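Local structure of esterase E25 (Uncultured bacterium, 4Q05) at residues 93-98 with 152-157; 265-270 with 274-279. The protein probably hydrolyses carboxylic ester bonds as a dimeric bacterial esterase of the hormone-sensitive lipase family, from its GTSAG motif subfamily. All blocks are in the same frame, centred on the assembly; numbering follows the deposited sequence.

Contact 1 of 2, residues 93-98 with 152-157; sequences DMAREI and EAIVIA
The backbone oxygen of Ala-95 accepts a hydrogen bond from Ser-99 OG, one helical turn further on, and is also touched by the end of Ile-154, whose CD1 lies 3.4 Å from Ala-95 O. That methyl continues onto the small side chain beside the carbonyl, with Ile-154 CD1 4.1 Å from Ala-95 CB. The reach follows from the torsions: Ile-154 CG1 stands anti to its carbonyl carbon (chi1 -68°), and an extended chi2 of 162° sends CD1 outward to helix 91-102. Its shorter branch does different work, since Ile-154 CG2 meets Ile-98 CG2 methyl to methyl at 3.8 Å. The two isoleucines cross obliquely, and the CD1 end of Ile-98 leads off elsewhere. Ala-95 and Ile-98, three residues apart, thus present neighbouring turns to one side chain. The closest CA atoms, of Ala-95 and Ile-154, are 7.6 Å apart, a spacing consistent with the small alanine at this point. Helix 151-160 is the helix of a beta-alpha-beta crossover, joining the adjacent parallel strands 132-136 and 164-168 of the alpha/beta hydrolase sheet. Its Ala-153 and Ile-156 lie on these strands, while Ile-154 also touches Val-119. Helix 91-102, which precedes the first sheet strand 105-111, packs against it through Ala-95 and Ile-98. At the start of the same segment, Glu-152 OE1 bonds to Ser-205 OG, beside Ser-206 of the probable nucleophile elbow.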
loop_
_atom_site.group_PDB
_atom_site.type_symbol
_atom_site.label_atom_id
_atom_site.label_comp_id
_atom_site.label_asym_id
_atom_site.label_seq_id
_atom_site.Cartn_x
_atom_site.Cartn_y
_atom_site.Cartn_z
ATOM N N ASP A 93 -7.106 29.292 -11.090
ATOM C CA ASP A 93 -5.955 30.127 -10.748
ATOM C C ASP A 93 -4.731 29.289 -10.416
ATOM O O ASP A 93 -3.641 29.554 -10.922
ATOM C CB ASP A 93 -6.292 31.077 -9.596
ATOM C CG ASP A 93 -7.300 32.135 -9.997
ATOM O OD1 ASP A 93 -7.342 32.488 -11.198
ATOM O OD2 ASP A 93 -8.050 32.609 -9.112
ATOM N N MET A 94 -4.901 28.267 -9.580
ATOM C CA MET A 94 -3.780 27.390 -9.260
ATOM C C MET A 94 -3.231 26.742 -10.530
ATOM O O MET A 94 -2.015 26.664 -10.732
ATOM C CB MET A 94 -4.189 26.310 -8.254
ATOM C CG MET A 94 -4.625 26.867 -6.899
ATOM S SD MET A 94 -5.339 25.638 -5.782
ATOM C CE MET A 94 -6.078 26.705 -4.541
ATOM N N ALA A 95 -4.135 26.275 -11.385
ATOM C CA ALA A 95 -3.740 25.570 -12.603
ATOM C C ALA A 95 -2.860 26.452 -13.474
ATOM O O ALA A 95 -1.774 26.051 -13.890
ATOM C CB ALA A 95 -4.968 25.125 -13.375
ATOM N N ARG A 96 -3.334 27.663 -13.740
ATOM C CA ARG A 96 -2.586 28.601 -14.564
ATOM C C ARG A 96 -1.252 28.964 -13.926
ATOM O O ARG A 96 -0.241 29.102 -14.614
ATOM C CB ARG A 96 -3.413 29.854 -14.800
ATOM C CG ARG A 96 -4.724 29.554 -15.484
ATOM C CD ARG A 96 -5.413 30.814 -15.963
ATOM N NE ARG A 96 -6.492 30.499 -16.893
ATOM C CZ ARG A 96 -7.453 31.350 -17.234
ATOM N NH1 ARG A 96 -7.473 32.572 -16.713
ATOM N NH2 ARG A 96 -8.399 30.976 -18.088
ATOM N N GLU A 97 -1.244 29.109 -12.607
ATOM C CA GLU A 97 -0.017 29.464 -11.915
ATOM C C GLU A 97 1.033 28.375 -12.077
ATOM O O GLU A 97 2.183 28.663 -12.407
ATOM C CB GLU A 97 -0.279 29.736 -10.433
ATOM C CG GLU A 97 0.954 30.213 -9.665
ATOM C CD GLU A 97 1.509 31.543 -10.176
ATOM O OE1 GLU A 97 0.801 32.252 -10.931
ATOM O OE2 GLU A 97 2.662 31.876 -9.817
ATOM N N ILE A 98 0.647 27.124 -11.844
ATOM C CA ILE A 98 1.582 26.026 -12.036
ATOM C C ILE A 98 2.042 26.002 -13.487
ATOM O O ILE A 98 3.226 25.791 -13.767
ATOM C CB ILE A 98 0.961 24.661 -11.719
ATOM C CG1 ILE A 98 0.260 24.677 -10.361
ATOM C CG2 ILE A 98 2.030 23.597 -11.742
ATOM C CD1 ILE A 98 1.171 24.394 -9.202
ATOM N N GLU A 152 -4.029 18.266 -12.146
ATOM C CA GLU A 152 -3.326 16.987 -12.121
ATOM C C GLU A 152 -2.695 16.651 -13.480
ATOM O O GLU A 152 -1.642 16.011 -13.543
ATOM C CB GLU A 152 -4.245 15.859 -11.657
ATOM C CG GLU A 152 -3.568 14.500 -11.614
ATOM C CD GLU A 152 -4.513 13.388 -11.178
ATOM O OE1 GLU A 152 -5.713 13.424 -11.538
ATOM O OE2 GLU A 152 -4.048 12.470 -10.478
ATOM N N ALA A 153 -3.350 17.073 -14.560
ATOM C CA ALA A 153 -2.837 16.863 -15.910
ATOM C C ALA A 153 -1.521 17.598 -16.090
ATOM O O ALA A 153 -0.597 17.110 -16.734
ATOM C CB ALA A 153 -3.840 17.369 -16.934
ATOM N N ILE A 154 -1.460 18.802 -15.550
ATOM C CA ILE A 154 -0.239 19.596 -15.616
ATOM C C ILE A 154 0.890 18.883 -14.862
ATOM O O ILE A 154 2.028 18.814 -15.341
ATOM C CB ILE A 154 -0.485 20.988 -15.033
ATOM C CG1 ILE A 154 -1.447 21.769 -15.938
ATOM C CG2 ILE A 154 0.832 21.746 -14.837
ATOM C CD1 ILE A 154 -2.078 22.970 -15.246
ATOM N N VAL A 155 0.563 18.330 -13.695
ATOM C CA VAL A 155 1.555 17.617 -12.896
ATOM C C VAL A 155 2.054 16.379 -13.623
ATOM O O VAL A 155 3.259 16.130 -13.709
ATOM C CB VAL A 155 0.990 17.161 -11.539
ATOM C CG1 VAL A 155 1.983 16.242 -10.858
ATOM C CG2 VAL A 155 0.654 18.353 -10.664
ATOM N N ILE A 156 1.122 15.590 -14.145
ATOM C CA ILE A 156 1.497 14.422 -14.902
ATOM C C ILE A 156 2.357 14.821 -16.102
ATOM O O ILE A 156 3.412 14.233 -16.357
ATOM C CB ILE A 156 0.237 13.660 -15.378
ATOM C CG1 ILE A 156 -0.514 13.072 -14.175
ATOM C CG2 ILE A 156 0.613 12.582 -16.364
ATOM C CD1 ILE A 156 -1.897 12.490 -14.529
ATOM N N ALA A 157 1.901 15.818 -16.849
ATOM C CA ALA A 157 2.633 16.225 -18.050
ATOM C C ALA A 157 4.089 16.584 -17.728
ATOM O O ALA A 157 5.006 16.028 -18.326
ATOM C CB ALA A 157 1.932 17.375 -18.750
#

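Contact 2 of 2, residues 265-270 with 274-279; sequences AAVRLY and RDLKDP
A type I beta turn from Asp-275 to Asp-278, in the loop after helix 262-271, carries Leu-276 back against the last turns of that helix. Asp-278 N to Asp-275 O, 2.9 Å, closes the turn; within it Lys-277 N donates to Asp-275 OD2, also at 2.9 Å, an Asx turn. The second bond is fairly straight (156° at the hydrogen), although the donor approaches from above the carboxylate plane, 39° out of it. Leu-276 has its CG anti to the carbonyl carbon (chi1 -62°), and both its methyls reach the helix. Its CD2 lies 3.7 Å from Val-267 CG1, and the same valine methyl is 3.9 Å from Leu-276 CD1, so CG1 meets the leucine fork as a whole. The same CD1 also sits over one face of the Arg-268 guanidinium, offset toward its rim and 3.9 Å from Arg-268 NH2; the two side chains cross at about a right angle. The extended arginine chain brings its head to this position, while NE is paired in a salt bridge with Glu-264 OE2, which probably limits its rotation. Helix 262-271 falls in the excursion between sheet strands 229-235 and 294-299 and rests on Trp-80 of helix 77-88, consistent with the cap that N-terminal helices and such an insertion build in hormone-sensitive lipase relatives. Val-267 also touches Met-239, and Leu-276 touches Tyr-259. Across the turn, the salt bridge from Arg-274 NH1 to Asp-278 OD2 (2.8 Å) meets OD2 on its syn side, somewhat out of the carboxylate plane, while OD2 lies near the guanidinium plane. Leu-276 O is hydrogen-bonded to Ser-282 OG.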
loop_
_atom_site.group_PDB
_atom_site.type_symbol
_atom_site.label_atom_id
_atom_site.label_comp_id
_atom_site.label_asym_id
_atom_site.label_seq_id
_atom_site.Cartn_x
_atom_site.Cartn_y
_atom_site.Cartn_z
ATOM N N ALA A 265 -23.515 12.448 -0.980
ATOM C CA ALA A 265 -24.479 13.150 -1.819
ATOM C C ALA A 265 -23.989 13.169 -3.258
ATOM O O ALA A 265 -24.761 12.913 -4.190
ATOM C CB ALA A 265 -24.699 14.566 -1.308
ATOM N N ALA A 266 -22.704 13.464 -3.449
ATOM C CA ALA A 266 -22.132 13.481 -4.792
ATOM C C ALA A 266 -22.201 12.095 -5.424
ATOM O O ALA A 266 -22.548 11.942 -6.599
ATOM C CB ALA A 266 -20.685 13.978 -4.759
ATOM N N VAL A 267 -21.878 11.084 -4.630
ATOM C CA VAL A 267 -21.912 9.719 -5.123
ATOM C C VAL A 267 -23.336 9.399 -5.577
ATOM O O VAL A 267 -23.553 8.922 -6.695
ATOM C CB VAL A 267 -21.450 8.734 -4.041
ATOM C CG1 VAL A 267 -21.791 7.289 -4.435
ATOM C CG2 VAL A 267 -19.959 8.904 -3.783
ATOM N N ARG A 268 -24.310 9.699 -4.717
ATOM C CA ARG A 268 -25.710 9.432 -5.049
ATOM C C ARG A 268 -26.179 10.224 -6.264
ATOM O O ARG A 268 -26.950 9.711 -7.080
ATOM C CB ARG A 268 -26.625 9.648 -3.836
ATOM C CG ARG A 268 -26.378 8.601 -2.766
ATOM C CD ARG A 268 -27.330 8.669 -1.588
ATOM N NE ARG A 268 -27.018 7.578 -0.672
ATOM C CZ ARG A 268 -27.394 6.313 -0.855
ATOM N NH1 ARG A 268 -28.135 5.977 -1.909
ATOM N NH2 ARG A 268 -27.038 5.386 0.023
ATOM N N LEU A 269 -25.714 11.464 -6.410
ATOM C CA LEU A 269 -26.053 12.210 -7.620
ATOM C C LEU A 269 -25.510 11.471 -8.851
ATOM O O LEU A 269 -26.228 11.250 -9.826
ATOM C CB LEU A 269 -25.507 13.634 -7.559
ATOM C CG LEU A 269 -25.967 14.547 -8.695
ATOM C CD1 LEU A 269 -27.489 14.615 -8.750
ATOM C CD2 LEU A 269 -25.364 15.936 -8.536
ATOM N N TYR A 270 -24.239 11.079 -8.784
ATOM C CA TYR A 270 -23.580 10.305 -9.843
ATOM C C TYR A 270 -24.328 9.009 -10.149
ATOM O O TYR A 270 -24.570 8.676 -11.314
ATOM C CB TYR A 270 -22.152 9.969 -9.394
ATOM C CG TYR A 270 -21.341 9.123 -10.343
ATOM C CD1 TYR A 270 -21.073 9.551 -11.634
ATOM C CD2 TYR A 270 -20.795 7.909 -9.924
ATOM C CE1 TYR A 270 -20.309 8.784 -12.497
ATOM C CE2 TYR A 270 -20.026 7.129 -10.782
ATOM C CZ TYR A 270 -19.783 7.574 -12.068
ATOM O OH TYR A 270 -19.019 6.822 -12.945
ATOM N N ARG A 274 -28.942 4.193 -9.277
ATOM C CA ARG A 274 -28.278 2.885 -9.257
ATOM C C ARG A 274 -27.808 2.533 -7.857
ATOM O O ARG A 274 -27.513 3.413 -7.059
ATOM C CB ARG A 274 -27.071 2.870 -10.205
ATOM C CG ARG A 274 -27.447 2.877 -11.673
ATOM C CD ARG A 274 -26.213 2.760 -12.563
ATOM N NE ARG A 274 -26.590 2.748 -13.971
ATOM C CZ ARG A 274 -27.056 1.675 -14.607
ATOM N NH1 ARG A 274 -27.190 0.521 -13.960
ATOM N NH2 ARG A 274 -27.384 1.754 -15.891
ATOM N N ASP A 275 -27.736 1.236 -7.563
ATOM C CA ASP A 275 -27.148 0.776 -6.313
ATOM C C ASP A 275 -25.685 1.202 -6.278
ATOM O O ASP A 275 -25.009 1.189 -7.304
ATOM C CB ASP A 275 -27.250 -0.744 -6.186
ATOM C CG ASP A 275 -26.844 -1.228 -4.812
ATOM O OD1 ASP A 275 -27.702 -1.194 -3.896
ATOM O OD2 ASP A 275 -25.670 -1.628 -4.637
ATOM N N LEU A 276 -25.191 1.567 -5.103
ATOM C CA LEU A 276 -23.839 2.088 -5.018
ATOM C C LEU A 276 -22.779 1.014 -5.282
ATOM O O LEU A 276 -21.633 1.344 -5.557
ATOM C CB LEU A 276 -23.608 2.784 -3.680
ATOM C CG LEU A 276 -24.496 4.004 -3.432
ATOM C CD1 LEU A 276 -23.938 4.818 -2.305
ATOM C CD2 LEU A 276 -24.629 4.855 -4.703
ATOM N N LYS A 277 -23.154 -0.262 -5.196
ATOM C CA LYS A 277 -22.224 -1.344 -5.556
ATOM C C LYS A 277 -22.418 -1.833 -6.987
ATOM O O LYS A 277 -21.756 -2.769 -7.429
ATOM C CB LYS A 277 -22.323 -2.511 -4.572
ATOM C CG LYS A 277 -22.009 -2.106 -3.140
ATOM C CD LYS A 277 -21.977 -3.320 -2.229
ATOM C CE LYS A 277 -21.701 -2.910 -0.800
ATOM N NZ LYS A 277 -21.666 -4.091 0.109
ATOM N N ASP A 278 -23.321 -1.194 -7.717
ATOM C CA ASP A 278 -23.466 -1.446 -9.148
ATOM C C ASP A 278 -22.113 -1.140 -9.805
ATOM O O ASP A 278 -21.549 -0.088 -9.558
ATOM C CB ASP A 278 -24.566 -0.515 -9.690
ATOM C CG ASP A 278 -24.883 -0.741 -11.158
ATOM O OD1 ASP A 278 -23.985 -1.127 -11.925
ATOM O OD2 ASP A 278 -26.042 -0.492 -11.558
ATOM N N PRO A 279 -21.581 -2.063 -10.631
ATOM C CA PRO A 279 -20.241 -1.847 -11.202
ATOM C C PRO A 279 -20.170 -0.616 -12.080
ATOM O O PRO A 279 -19.079 -0.115 -12.329
ATOM C CB PRO A 279 -20.006 -3.098 -12.063
ATOM C CG PRO A 279 -20.896 -4.144 -11.476
ATOM C CD PRO A 279 -22.112 -3.400 -10.954
#

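How the contacts relate
Both segments of contact 1 come earlier in the chain than those of contact 2. Their centres are 29 Å apart, on opposite sides of the chain's centre, and their nearest atoms stay about 15 Å from one another. They share no helix or strand, but helix 151-160 and the whole of contact 2 lie in connections between strands of the one mixed sheet, while helix 91-102 precedes its first strand. Contact 1 joins two helices, one of them the link between strands 132-136 and 164-168, whereas contact 2 folds a helix onto its own following loop between strands 229-235 and 294-299. The first thus ties distant sequence together, and the second organises a local excursion, probably in the cap region.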